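Local coordinates for protein extracellular ligand-binding receptor (PDB 4DQD) that binds aromatic acids such as 3-phenylpyruvate in a cleft between its two lobes, probably delivering lignin-derived aromatic compounds to an ABC transporter, at residues S74-S79 / A97-L102; I142-A147 / E171-S176; F196-G201 / Y221-V226; V226-F231 / T282-H287. One frame throughout, in Å; residues are numbered along the deposited sequence.

Contact 1 of 4, residues S74-S79 / A97-L102. With PPY (3-phenylpyruvic acid), chain B.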
loop_
_atom_site.group_PDB
_atom_site.type_symbol
_atom_site.label_atom_id
_atom_site.label_comp_id
_atom_site.label_asym_id
_atom_site.label_seq_id
_atom_site.Cartn_x
_atom_site.Cartn_y
_atom_site.Cartn_z
ATOM N N SER A 74 6.771 -2.341 4.205
ATOM C CA SER A 74 5.745 -1.297 4.109
ATOM C C SER A 74 5.902 -0.459 2.847
ATOM O O SER A 74 4.928 0.153 2.373
ATOM C CB SER A 74 5.863 -0.344 5.301
ATOM O OG SER A 74 5.812 -1.033 6.533
ATOM N N LEU A 75 7.120 -0.416 2.315
ATOM C CA LEU A 75 7.469 0.467 1.208
ATOM C C LEU A 75 8.004 -0.339 0.045
ATOM O O LEU A 75 8.567 -1.423 0.230
ATOM C CB LEU A 75 8.555 1.468 1.634
ATOM C CG LEU A 75 8.381 2.151 2.996
ATOM C CD1 LEU A 75 9.547 3.121 3.260
ATOM C CD2 LEU A 75 7.045 2.890 3.071
ATOM N N THR A 76 7.854 0.207 -1.152
ATOM C CA THR A 76 8.312 -0.478 -2.353
ATOM C C THR A 76 9.821 -0.781 -2.410
ATOM O O THR A 76 10.206 -1.928 -2.650
ATOM C CB THR A 76 7.840 0.263 -3.612
ATOM O OG1 THR A 76 6.407 0.181 -3.671
ATOM C CG2 THR A 76 8.439 -0.369 -4.872
ATOM N N PRO A 77 10.679 0.231 -2.199
ATOM C CA PRO A 77 12.119 -0.050 -2.322
ATOM C C PRO A 77 12.585 -1.042 -1.261
ATOM O O PRO A 77 13.534 -1.794 -1.487
ATOM C CB PRO A 77 12.781 1.318 -2.112
ATOM C CG PRO A 77 11.712 2.213 -1.566
ATOM C CD PRO A 77 10.400 1.668 -2.047
ATOM N N VAL A 78 11.900 -1.055 -0.124
ATOM C CA VAL A 78 12.271 -1.925 0.984
ATOM C C VAL A 78 11.805 -3.349 0.712
ATOM O O VAL A 78 12.443 -4.323 1.136
ATOM C CB VAL A 78 11.679 -1.387 2.315
ATOM C CG1 VAL A 78 12.090 -2.250 3.475
ATOM C CG2 VAL A 78 12.161 0.055 2.547
ATOM N N SER A 79 10.695 -3.470 -0.016
ATOM C CA SER A 79 10.102 -4.775 -0.317
ATOM C C SER A 79 10.760 -5.484 -1.499
ATOM O O SER A 79 10.746 -6.713 -1.570
ATOM C CB SER A 79 8.608 -4.611 -0.628
ATOM O OG SER A 79 7.894 -4.139 0.509
ATOM N N ALA A 97 3.420 -3.251 0.394
ATOM C CA ALA A 97 3.713 -2.060 -0.410
ATOM C C ALA A 97 2.893 -2.004 -1.711
ATOM O O ALA A 97 2.082 -2.894 -1.976
ATOM C CB ALA A 97 5.211 -1.974 -0.693
ATOM N N ALA A 98 3.088 -0.958 -2.518
ATOM C CA ALA A 98 2.078 -0.636 -3.538
ATOM C C ALA A 98 2.482 -0.796 -5.003
ATOM O O ALA A 98 1.616 -0.992 -5.856
ATOM C CB ALA A 98 1.548 0.784 -3.315
ATOM N N ALA A 99 3.769 -0.683 -5.317
ATOM C CA ALA A 99 4.154 -0.630 -6.729
ATOM C C ALA A 99 3.846 -1.921 -7.483
ATOM O O ALA A 99 4.041 -3.022 -6.962
ATOM C CB ALA A 99 5.622 -0.249 -6.882
ATOM N N ALA A 100 3.390 -1.775 -8.723
ATOM C CA ALA A 100 2.995 -2.930 -9.521
ATOM C C ALA A 100 4.146 -3.912 -9.714
ATOM O O ALA A 100 3.931 -5.125 -9.750
ATOM C CB ALA A 100 2.453 -2.478 -10.881
ATOM N N ILE A 101 5.363 -3.386 -9.825
ATOM C CA ILE A 101 6.533 -4.222 -10.085
ATOM C C ILE A 101 6.757 -5.263 -8.991
ATOM O O ILE A 101 7.485 -6.227 -9.192
ATOM C CB ILE A 101 7.809 -3.354 -10.257
ATOM C CG1 ILE A 101 8.953 -4.192 -10.830
ATOM C CG2 ILE A 101 8.195 -2.693 -8.942
ATOM C CD1 ILE A 101 8.650 -4.733 -12.199
ATOM N N LEU A 102 6.121 -5.092 -7.834
ATOM C CA LEU A 102 6.301 -6.061 -6.755
ATOM C C LEU A 102 5.723 -7.439 -7.098
ATOM O O LEU A 102 6.181 -8.461 -6.569
ATOM C CB LEU A 102 5.687 -5.540 -5.457
ATOM C CG LEU A 102 6.390 -4.300 -4.884
ATOM C CD1 LEU A 102 5.586 -3.764 -3.696
ATOM C CD2 LEU A 102 7.843 -4.577 -4.473
HETATM C C1 PPY B . 6.084 3.216 -0.996
HETATM O O1 PPY B . 6.142 4.315 -0.380
HETATM O O2 PPY B . 7.053 2.669 -1.522
HETATM C C2 PPY B . 4.792 2.560 -1.142
HETATM O O3 PPY B . 4.754 1.438 -1.658
HETATM C C3 PPY B . 3.693 3.419 -0.640
HETATM C "C1'" PPY B . 2.392 2.766 -0.389
HETATM C "C2'" PPY B . 1.236 3.370 -0.807
HETATM C "C3'" PPY B . -0.083 2.730 -0.554
HETATM C "C4'" PPY B . -0.147 1.538 0.119
HETATM C "C5'" PPY B . 1.118 0.904 0.585
HETATM C "C6'" PPY B . 2.327 1.480 0.349
#
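Leu75 and Ala97 bring the two backbones closest, their CA atoms 4.8 Å apart, where the start of helix 76-88 meets the loop that follows strand 93-95. Leu75 is the N-cap residue of that helix, and the methyl of Ala97 presses against the turn, with Ala97 CB 3.3 Å from Leu75 C. One direct hydrogen bond crosses: Ala99 N gives its proton to Thr76 OG1 over 3.2 Å. With chi1 at -66° Thr76 OG1 lies beside its own backbone N, and this places hydroxyl and amide together at the bound 3-phenylpyruvate. The hydroxyl donates to the keto oxygen O3 of the ligand (Thr76 OG1 to O3, 2.9 Å), while Thr76 N reaches the carboxylate oxygen O2 at 2.6 Å in a nearly straight bond. From the other segment Ala98 N donates to the same O3 at 3.0 Å, and Ala98 CB packs on the phenyl ring. Behind the site, Leu102 CD2 rests on Ser79 CB, and Ser79 OG turns back onto Leu75 O. The keto group is therefore gripped from both segments, and the carboxylate lies at a helix N terminus, whose dipole would probably help to stabilise its negative charge.

Contact 2 of 4, residues I142-A147 / E171-S176. With PPY (3-phenylpyruvic acid), chain B.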
loop_
_atom_site.group_PDB
_atom_site.type_symbol
_atom_site.label_atom_id
_atom_site.label_comp_id
_atom_site.label_asym_id
_atom_site.label_seq_id
_atom_site.Cartn_x
_atom_site.Cartn_y
_atom_site.Cartn_z
ATOM N N ILE A 142 5.930 16.003 -9.340
ATOM C CA ILE A 142 7.047 15.710 -8.443
ATOM C C ILE A 142 6.776 14.387 -7.733
ATOM O O ILE A 142 5.651 14.101 -7.338
ATOM C CB ILE A 142 7.318 16.853 -7.437
ATOM C CG1 ILE A 142 8.489 16.492 -6.531
ATOM C CG2 ILE A 142 6.072 17.151 -6.586
ATOM C CD1 ILE A 142 8.928 17.637 -5.615
ATOM N N GLY A 143 7.797 13.544 -7.604
ATOM C CA GLY A 143 7.599 12.276 -6.929
ATOM C C GLY A 143 8.884 11.735 -6.345
ATOM O O GLY A 143 9.964 12.251 -6.635
ATOM N N PHE A 144 8.777 10.693 -5.535
ATOM C CA PHE A 144 9.966 10.063 -4.973
ATOM C C PHE A 144 10.875 9.552 -6.081
ATOM O O PHE A 144 10.401 9.036 -7.100
ATOM C CB PHE A 144 9.576 8.858 -4.121
ATOM C CG PHE A 144 8.987 9.191 -2.764
ATOM C CD1 PHE A 144 9.256 10.391 -2.122
ATOM C CD2 PHE A 144 8.175 8.259 -2.121
ATOM C CE1 PHE A 144 8.717 10.655 -0.858
ATOM C CE2 PHE A 144 7.631 8.504 -0.865
ATOM C CZ PHE A 144 7.899 9.700 -0.228
ATOM N N SER A 145 12.186 9.660 -5.861
ATOM C CA SER A 145 13.185 9.104 -6.779
ATOM C C SER A 145 13.424 7.626 -6.495
ATOM O O SER A 145 14.544 7.199 -6.183
ATOM C CB SER A 145 14.507 9.874 -6.673
ATOM O OG SER A 145 14.861 10.044 -5.312
ATOM N N ASP A 146 12.350 6.849 -6.581
ATOM C CA ASP A 146 12.422 5.416 -6.372
ATOM C C ASP A 146 11.330 4.727 -7.178
ATOM O O ASP A 146 10.603 5.377 -7.948
ATOM C CB ASP A 146 12.374 5.048 -4.887
ATOM C CG ASP A 146 11.049 5.387 -4.225
ATOM O OD1 ASP A 146 10.014 5.405 -4.919
ATOM O OD2 ASP A 146 11.053 5.639 -3.004
ATOM N N ALA A 147 11.224 3.414 -7.024
ATOM C CA ALA A 147 10.296 2.641 -7.845
ATOM C C ALA A 147 8.836 2.987 -7.584
ATOM O O ALA A 147 7.993 2.805 -8.461
ATOM C CB ALA A 147 10.524 1.151 -7.644
ATOM N N GLU A 171 10.096 16.150 -11.826
ATOM C CA GLU A 171 10.917 16.438 -10.651
ATOM C C GLU A 171 10.839 15.290 -9.651
ATOM O O GLU A 171 9.825 14.590 -9.554
ATOM C CB GLU A 171 10.460 17.745 -10.004
ATOM C CG GLU A 171 10.623 18.959 -10.916
ATOM C CD GLU A 171 12.079 19.227 -11.277
ATOM O OE1 GLU A 171 12.921 19.275 -10.357
ATOM O OE2 GLU A 171 12.381 19.391 -12.479
ATOM N N VAL A 172 11.932 15.074 -8.923
ATOM C CA VAL A 172 11.962 14.006 -7.937
ATOM C C VAL A 172 12.582 14.507 -6.648
ATOM O O VAL A 172 13.292 15.518 -6.638
ATOM C CB VAL A 172 12.750 12.770 -8.445
ATOM C CG1 VAL A 172 12.083 12.201 -9.707
ATOM C CG2 VAL A 172 14.206 13.131 -8.721
ATOM N N TYR A 173 12.282 13.813 -5.554
ATOM C CA TYR A 173 13.001 14.027 -4.302
ATOM C C TYR A 173 13.174 12.727 -3.548
ATOM O O TYR A 173 12.481 11.755 -3.831
ATOM C CB TYR A 173 12.320 15.082 -3.426
ATOM C CG TYR A 173 10.987 14.722 -2.781
ATOM C CD1 TYR A 173 10.856 14.713 -1.394
ATOM C CD2 TYR A 173 9.851 14.467 -3.549
ATOM C CE1 TYR A 173 9.638 14.431 -0.784
ATOM C CE2 TYR A 173 8.619 14.185 -2.944
ATOM C CZ TYR A 173 8.526 14.171 -1.560
ATOM O OH TYR A 173 7.313 13.909 -0.949
ATOM N N ALA A 174 14.109 12.710 -2.604
ATOM C CA ALA A 174 14.299 11.546 -1.734
ATOM C C ALA A 174 13.449 11.712 -0.476
ATOM O O ALA A 174 13.195 12.840 -0.040
ATOM C CB ALA A 174 15.770 11.374 -1.388
ATOM N N ARG A 175 13.003 10.596 0.098
ATOM C CA ARG A 175 11.968 10.641 1.137
ATOM C C ARG A 175 12.276 11.536 2.336
ATOM O O ARG A 175 11.384 12.197 2.859
ATOM C CB ARG A 175 11.585 9.235 1.607
ATOM C CG ARG A 175 11.117 8.341 0.482
ATOM C CD ARG A 175 10.449 7.064 0.993
ATOM N NE ARG A 175 10.121 6.207 -0.138
ATOM C CZ ARG A 175 9.003 5.494 -0.254
ATOM N NH1 ARG A 175 8.078 5.506 0.707
ATOM N NH2 ARG A 175 8.804 4.775 -1.349
ATOM N N SER A 176 13.530 11.557 2.781
ATOM C CA SER A 176 13.863 12.330 3.973
ATOM C C SER A 176 14.315 13.764 3.686
ATOM O O SER A 176 14.637 14.509 4.610
ATOM C CB SER A 176 14.915 11.605 4.820
ATOM O OG SER A 176 14.400 10.378 5.327
HETATM C C1 PPY B . 6.084 3.216 -0.996
HETATM O O1 PPY B . 6.142 4.315 -0.380
HETATM O O2 PPY B . 7.053 2.669 -1.522
HETATM C C2 PPY B . 4.792 2.560 -1.142
HETATM O O3 PPY B . 4.754 1.438 -1.658
HETATM C C3 PPY B . 3.693 3.419 -0.640
HETATM C "C1'" PPY B . 2.392 2.766 -0.389
HETATM C "C2'" PPY B . 1.236 3.370 -0.807
HETATM C "C3'" PPY B . -0.083 2.730 -0.554
HETATM C "C4'" PPY B . -0.147 1.538 0.119
HETATM C "C5'" PPY B . 1.118 0.904 0.585
HETATM C "C6'" PPY B . 2.327 1.480 0.349
#
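Arg175 holds the carboxylate of Asp146 side-on: its NE and NH2 both donate to the single oxygen OD2, with Arg175 NH2 2.9 Å from Asp146 OD2 in a salt bridge. The same guanidinium also donates to the bound 3-phenylpyruvate through NH1 and NH2. Arg175 NH1 meets the ligand's O1 at 2.5 Å, and Arg175 NH2 meets its O2 at 2.7 Å. Asp146 thus sits in the second shell and probably helps to fix the rotation of the guanidinium; its other oxygen, OD1, caps helix 147-163 through Gly149 N. The Phe144 ring packs against the arginine side chain. Arg175 CG stands over the centre of the Phe144 ring, 3.5 Å from its centroid, and CE2 of the same ring lies over one face of the guanidinium, the two planes 30° apart. An extended run from CG to NE (chi3 -176°) carries the arginine across the ring to the ligand. These residues lie at the C-terminal ends of neighbouring parallel strands 138-144 and 166-173, joined through helix 147-163 in a beta-alpha-beta crossover. The strands are paired in register, with Gly143 N bonded to Glu171 O, Tyr173 N to Gly143 O and Ser145 N to Tyr173 O. Farther out, the Tyr173 ring meets Phe144 obliquely, planes at 54°, and its hydroxyl is bonded to Ser199. Ile142 CG1 packs on Tyr173 CD2 at 3.9 Å, while on the sheet's other face Val172 CB touches Ser145 CB at 3.8 Å.

Contact 3 of 4, residues F196-G201 / Y221-V226. With PPY (3-phenylpyruvic acid), chain B.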
loop_
_atom_site.group_PDB
_atom_site.type_symbol
_atom_site.label_atom_id
_atom_site.label_comp_id
_atom_site.label_asym_id
_atom_site.label_seq_id
_atom_site.Cartn_x
_atom_site.Cartn_y
_atom_site.Cartn_z
ATOM N N PHE A 196 0.709 16.916 -9.913
ATOM C CA PHE A 196 0.627 15.585 -9.352
ATOM C C PHE A 196 1.834 15.323 -8.466
ATOM O O PHE A 196 2.963 15.610 -8.859
ATOM C CB PHE A 196 0.591 14.532 -10.452
ATOM C CG PHE A 196 0.189 13.185 -9.951
ATOM C CD1 PHE A 196 -1.147 12.816 -9.940
ATOM C CD2 PHE A 196 1.136 12.303 -9.450
ATOM C CE1 PHE A 196 -1.531 11.581 -9.450
ATOM C CE2 PHE A 196 0.753 11.060 -8.963
ATOM C CZ PHE A 196 -0.587 10.706 -8.966
ATOM N N ILE A 197 1.579 14.794 -7.273
ATOM C CA ILE A 197 2.638 14.404 -6.339
ATOM C C ILE A 197 2.573 12.900 -6.080
ATOM O O ILE A 197 1.527 12.383 -5.689
ATOM C CB ILE A 197 2.481 15.149 -4.992
ATOM C CG1 ILE A 197 2.486 16.666 -5.209
ATOM C CG2 ILE A 197 3.562 14.716 -3.983
ATOM C CD1 ILE A 197 2.090 17.474 -3.963
ATOM N N ALA A 198 3.688 12.205 -6.308
ATOM C CA ALA A 198 3.765 10.768 -6.080
ATOM C C ALA A 198 4.653 10.523 -4.870
ATOM O O ALA A 198 5.879 10.446 -4.985
ATOM C CB ALA A 198 4.323 10.054 -7.315
ATOM N N SER A 199 4.014 10.403 -3.713
ATOM C CA SER A 199 4.721 10.304 -2.444
ATOM C C SER A 199 3.922 9.426 -1.472
ATOM O O SER A 199 2.858 8.902 -1.822
ATOM C CB SER A 199 4.935 11.715 -1.870
ATOM O OG SER A 199 5.667 11.681 -0.649
ATOM N N ALA A 200 4.438 9.237 -0.261
ATOM C CA ALA A 200 3.753 8.395 0.719
ATOM C C ALA A 200 4.175 8.780 2.117
ATOM O O ALA A 200 5.325 9.199 2.333
ATOM C CB ALA A 200 4.066 6.913 0.480
ATOM N N GLY A 201 3.257 8.632 3.064
ATOM C CA GLY A 201 3.557 8.918 4.452
ATOM C C GLY A 201 3.690 10.412 4.677
ATOM O O GLY A 201 3.284 11.221 3.843
ATOM N N TYR A 221 -2.972 16.834 -6.828
ATOM C CA TYR A 221 -3.342 15.435 -6.739
ATOM C C TYR A 221 -2.247 14.669 -6.036
ATOM O O TYR A 221 -1.072 14.949 -6.238
ATOM C CB TYR A 221 -3.585 14.879 -8.138
ATOM C CG TYR A 221 -4.737 15.591 -8.777
ATOM C CD1 TYR A 221 -6.045 15.257 -8.438
ATOM C CD2 TYR A 221 -4.536 16.636 -9.671
ATOM C CE1 TYR A 221 -7.124 15.933 -8.988
ATOM C CE2 TYR A 221 -5.619 17.313 -10.232
ATOM C CZ TYR A 221 -6.905 16.954 -9.880
ATOM O OH TYR A 221 -7.992 17.614 -10.413
ATOM N N GLN A 222 -2.641 13.729 -5.183
ATOM C CA GLN A 222 -1.688 12.856 -4.510
ATOM C C GLN A 222 -1.995 11.392 -4.850
ATOM O O GLN A 222 -2.686 11.108 -5.838
ATOM C CB GLN A 222 -1.714 13.114 -2.991
ATOM C CG GLN A 222 -1.204 14.520 -2.578
ATOM C CD GLN A 222 0.193 14.499 -1.966
ATOM O OE1 GLN A 222 0.942 13.539 -2.118
ATOM N NE2 GLN A 222 0.550 15.584 -1.280
ATOM N N THR A 223 -1.470 10.475 -4.035
ATOM C CA THR A 223 -1.676 9.033 -4.202
ATOM C C THR A 223 -2.172 8.424 -2.905
ATOM O O THR A 223 -2.198 9.090 -1.862
ATOM C CB THR A 223 -0.360 8.308 -4.527
ATOM O OG1 THR A 223 0.525 8.385 -3.398
ATOM C CG2 THR A 223 0.309 8.927 -5.758
ATOM N N HIS A 224 -2.554 7.148 -2.960
ATOM C CA HIS A 224 -3.001 6.455 -1.753
ATOM C C HIS A 224 -1.919 6.288 -0.678
ATOM O O HIS A 224 -2.206 5.838 0.425
ATOM C CB HIS A 224 -3.680 5.117 -2.086
ATOM C CG HIS A 224 -2.814 4.155 -2.842
ATOM N ND1 HIS A 224 -3.221 2.866 -3.121
ATOM C CD2 HIS A 224 -1.574 4.281 -3.375
ATOM C CE1 HIS A 224 -2.268 2.238 -3.785
ATOM N NE2 HIS A 224 -1.255 3.073 -3.954
ATOM N N GLY A 225 -0.687 6.687 -0.985
ATOM C CA GLY A 225 0.339 6.770 0.037
ATOM C C GLY A 225 0.043 7.816 1.101
ATOM O O GLY A 225 0.678 7.810 2.155
ATOM N N VAL A 226 -0.908 8.710 0.836
ATOM C CA VAL A 226 -1.214 9.779 1.804
ATOM C C VAL A 226 -2.458 9.505 2.647
ATOM O O VAL A 226 -2.859 10.340 3.446
ATOM C CB VAL A 226 -1.363 11.183 1.138
ATOM C CG1 VAL A 226 -0.209 11.425 0.168
ATOM C CG2 VAL A 226 -2.706 11.319 0.425
HETATM C C1 PPY B . 6.084 3.216 -0.996
HETATM O O1 PPY B . 6.142 4.315 -0.380
HETATM O O2 PPY B . 7.053 2.669 -1.522
HETATM C C2 PPY B . 4.792 2.560 -1.142
HETATM O O3 PPY B . 4.754 1.438 -1.658
HETATM C C3 PPY B . 3.693 3.419 -0.640
HETATM C "C1'" PPY B . 2.392 2.766 -0.389
HETATM C "C2'" PPY B . 1.236 3.370 -0.807
HETATM C "C3'" PPY B . -0.083 2.730 -0.554
HETATM C "C4'" PPY B . -0.147 1.538 0.119
HETATM C "C5'" PPY B . 1.118 0.904 0.585
HETATM C "C6'" PPY B . 2.327 1.480 0.349
HETATM O O HOH W 1 1.248 11.175 -3.331
#
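The ligand pocket is walled here by Ala200, His224 and Gly225, which lie where two neighbouring segments leave the end of a parallel sheet. Phe196 and Tyr221 form the last beta bridge between them, and Ile197 N donates to Tyr221 O at 2.9 Å, almost in line with the carbonyl. Past this point the backbones part around a water. It lies within hydrogen-bonding distance of Ile197 O and Gln222 OE1, accepts from Ser199 N, and is 2.9 Å from Thr223 OG1. The segments then close again at the pocket, where Gly201 N donates to Gly225 O in a nearly straight 2.9 Å bond (173°). Gly225 CA packs closely on Ser199 O, and Gly225 O lies 3.4 Å from Ala200 CA.

Thr223 OG1 lies between its backbone N and carbonyl carbon (chi1 66°), from where it accepts from Gly225 N in an ST turn; Tyr148 is its hydrogen-bond partner outside the two segments. The threonine's methyl, CG2, goes the other way and packs 3.8 Å from Phe196 CZ. Gln222, bent at chi2, crosses Ile197 at a slant with its OE1 near Ile197 CG2, its amide held by Gln208 and Ala204. At the ligand, C3' of the phenyl group lies over one face of the His224 imidazole, 3.5 Å from CD2, and Asp120 and Glu247 hold the imidazole's two nitrogens. Ala200 CB touches the ligand's O1 at 3.4 Å. Binding loops at the C-terminal ends of parallel strands are typical of the alpha/beta lobes of periplasmic binding proteins.

Contact 4 of 4, residues V226-F231 / T282-H287. With PPY (3-phenylpyruvic acid), chain B.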
loop_
_atom_site.group_PDB
_atom_site.type_symbol
_atom_site.label_atom_id
_atom_site.label_comp_id
_atom_site.label_asym_id
_atom_site.label_seq_id
_atom_site.Cartn_x
_atom_site.Cartn_y
_atom_site.Cartn_z
ATOM N N VAL A 226 -0.908 8.710 0.836
ATOM C CA VAL A 226 -1.214 9.779 1.804
ATOM C C VAL A 226 -2.458 9.505 2.647
ATOM O O VAL A 226 -2.859 10.340 3.446
ATOM C CB VAL A 226 -1.363 11.183 1.138
ATOM C CG1 VAL A 226 -0.209 11.425 0.168
ATOM C CG2 VAL A 226 -2.706 11.319 0.425
ATOM N N ALA A 227 -3.045 8.322 2.490
ATOM C CA ALA A 227 -4.380 8.039 3.024
ATOM C C ALA A 227 -4.419 7.812 4.536
ATOM O O ALA A 227 -5.264 7.058 5.041
ATOM C CB ALA A 227 -4.991 6.849 2.288
ATOM N N THR A 228 -3.494 8.450 5.249
ATOM C CA THR A 228 -3.453 8.381 6.705
ATOM C C THR A 228 -3.868 9.722 7.304
ATOM O O THR A 228 -3.506 10.782 6.790
ATOM C CB THR A 228 -2.046 8.020 7.228
ATOM O OG1 THR A 228 -1.974 8.310 8.631
ATOM C CG2 THR A 228 -0.958 8.802 6.490
ATOM N N GLU A 229 -4.610 9.677 8.403
ATOM C CA GLU A 229 -5.017 10.904 9.067
ATOM C C GLU A 229 -3.821 11.710 9.576
ATOM O O GLU A 229 -3.958 12.886 9.872
ATOM C CB GLU A 229 -6.016 10.611 10.193
ATOM C CG GLU A 229 -7.452 10.399 9.701
ATOM C CD GLU A 229 -7.658 9.060 9.008
ATOM O OE1 GLU A 229 -6.801 8.164 9.145
ATOM O OE2 GLU A 229 -8.689 8.901 8.324
ATOM N N GLU A 230 -2.650 11.084 9.666
ATOM C CA GLU A 230 -1.436 11.799 10.062
ATOM C C GLU A 230 -1.071 12.840 9.011
ATOM O O GLU A 230 -0.545 13.910 9.334
ATOM C CB GLU A 230 -0.272 10.827 10.251
ATOM C CG GLU A 230 -0.424 9.902 11.439
ATOM C CD GLU A 230 0.810 9.053 11.662
ATOM O OE1 GLU A 230 1.930 9.602 11.577
ATOM O OE2 GLU A 230 0.659 7.839 11.915
ATOM N N PHE A 231 -1.356 12.516 7.749
ATOM C CA PHE A 231 -1.116 13.423 6.629
ATOM C C PHE A 231 -2.057 14.625 6.717
ATOM O O PHE A 231 -1.647 15.765 6.493
ATOM C CB PHE A 231 -1.304 12.664 5.308
ATOM C CG PHE A 231 -1.236 13.530 4.083
ATOM C CD1 PHE A 231 -0.025 13.791 3.464
ATOM C CD2 PHE A 231 -2.392 14.076 3.545
ATOM C CE1 PHE A 231 0.028 14.581 2.322
ATOM C CE2 PHE A 231 -2.350 14.861 2.411
ATOM C CZ PHE A 231 -1.128 15.122 1.796
ATOM N N THR A 282 -5.214 3.839 11.384
ATOM C CA THR A 282 -5.204 4.411 10.046
ATOM C C THR A 282 -5.112 3.266 9.040
ATOM O O THR A 282 -4.868 2.111 9.399
ATOM C CB THR A 282 -4.024 5.362 9.838
ATOM O OG1 THR A 282 -2.802 4.618 9.936
ATOM C CG2 THR A 282 -4.036 6.457 10.884
ATOM N N ILE A 283 -5.288 3.595 7.769
ATOM C CA ILE A 283 -5.416 2.566 6.751
ATOM C C ILE A 283 -4.236 1.606 6.678
ATOM O O ILE A 283 -4.404 0.449 6.340
ATOM C CB ILE A 283 -5.628 3.185 5.359
ATOM C CG1 ILE A 283 -6.062 2.106 4.365
ATOM C CG2 ILE A 283 -4.363 3.915 4.890
ATOM C CD1 ILE A 283 -6.559 2.671 3.038
ATOM N N PHE A 284 -3.032 2.073 6.982
ATOM C CA PHE A 284 -1.880 1.227 6.690
ATOM C C PHE A 284 -1.847 -0.069 7.482
ATOM O O PHE A 284 -1.304 -1.071 7.016
ATOM C CB PHE A 284 -0.582 2.042 6.747
ATOM C CG PHE A 284 -0.548 3.091 5.684
ATOM C CD1 PHE A 284 -0.836 4.411 5.982
ATOM C CD2 PHE A 284 -0.333 2.730 4.363
ATOM C CE1 PHE A 284 -0.862 5.365 4.975
ATOM C CE2 PHE A 284 -0.357 3.659 3.365
ATOM C CZ PHE A 284 -0.625 4.988 3.665
ATOM N N GLY A 285 -2.463 -0.062 8.661
ATOM C CA GLY A 285 -2.555 -1.271 9.456
ATOM C C GLY A 285 -3.381 -2.318 8.734
ATOM O O GLY A 285 -3.191 -3.521 8.934
ATOM N N VAL A 286 -4.304 -1.865 7.886
ATOM C CA VAL A 286 -5.215 -2.799 7.230
ATOM C C VAL A 286 -4.493 -3.587 6.153
ATOM O O VAL A 286 -4.963 -4.646 5.725
ATOM C CB VAL A 286 -6.493 -2.103 6.666
ATOM C CG1 VAL A 286 -6.342 -1.768 5.179
ATOM C CG2 VAL A 286 -7.718 -2.991 6.903
ATOM N N HIS A 287 -3.326 -3.105 5.732
ATOM C CA HIS A 287 -2.554 -3.883 4.768
ATOM C C HIS A 287 -1.975 -5.152 5.396
ATOM O O HIS A 287 -1.775 -6.153 4.712
ATOM C CB HIS A 287 -1.479 -3.021 4.127
ATOM C CG HIS A 287 -2.022 -1.790 3.480
ATOM N ND1 HIS A 287 -3.309 -1.717 2.991
ATOM C CD2 HIS A 287 -1.455 -0.584 3.232
ATOM C CE1 HIS A 287 -3.516 -0.517 2.478
ATOM N NE2 HIS A 287 -2.406 0.187 2.604
HETATM C C1 PPY B . 6.084 3.216 -0.996
HETATM O O1 PPY B . 6.142 4.315 -0.380
HETATM O O2 PPY B . 7.053 2.669 -1.522
HETATM C C2 PPY B . 4.792 2.560 -1.142
HETATM O O3 PPY B . 4.754 1.438 -1.658
HETATM C C3 PPY B . 3.693 3.419 -0.640
HETATM C "C1'" PPY B . 2.392 2.766 -0.389
HETATM C "C2'" PPY B . 1.236 3.370 -0.807
HETATM C "C3'" PPY B . -0.083 2.730 -0.554
HETATM C "C4'" PPY B . -0.147 1.538 0.119
HETATM C "C5'" PPY B . 1.118 0.904 0.585
HETATM C "C6'" PPY B . 2.327 1.480 0.349
HETATM O O HOH W 2 -6.387 6.172 7.421
HETATM O O HOH W 3 -0.577 6.486 9.899
#
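Phe284 lays the edge of its ring against Thr228, with CE1 3.7 Å from Thr228 CB and the two side chains crossing at about a right angle. Elsewhere on its rim, Phe284 CE2 meets C4' of the bound 3-phenylpyruvate at 3.9 Å, so one ring spans from the 226-231 turn to the far end of the ligand's phenyl group. Ile283 CG2 covers the centre of one face of the Phe284 ring and also touches Ala227 O at 3.3 Å. Thr228 and Thr282 run side by side, the Thr282 methyl 3.6 Å from Thr228 OG1. That hydroxyl, anti to the backbone N (chi1 165°), accepts from Glu230 N and so caps helix 229-235. No direct hydrogen bond joins the segments; two waters do the work. One donates to Ala227 O and Glu229 OE1 and accepts from Ile283 N, 2.8 Å away. The second accepts from both threonine hydroxyls, Thr228 OG1 and Thr282 OG1. His287, on helix 284-305, adds its NE2 at 3.6 Å from the ligand's C4'. The ligand's ring thus meets the edge of Phe284 and the imidazole of His287, while the polar groups behind Phe284 are joined through water.

Overall arrangement
From the N terminus, contact 1 comes first, closing a loop through helix 76-88 and strand 93-95 in the lobe built on the mixed sheet. The chain then passes into the four-stranded parallel sheet, where contact 2 closes the crossover through helix 147-163 and contact 3 a later one, through helix 205-213, after a return by helix 181-189. Strands 138-144 and 194-198 are neighbours, so these two contacts join edge to edge. Contact 4 begins at Val226, which it shares with contact 3, and spans 50 residues to reach the start of helix 284-305. The four follow in series, none inside another, and all meet the same 3-phenylpyruvate; contacts 1 and 2 also touch directly, through Pro77 and Arg175.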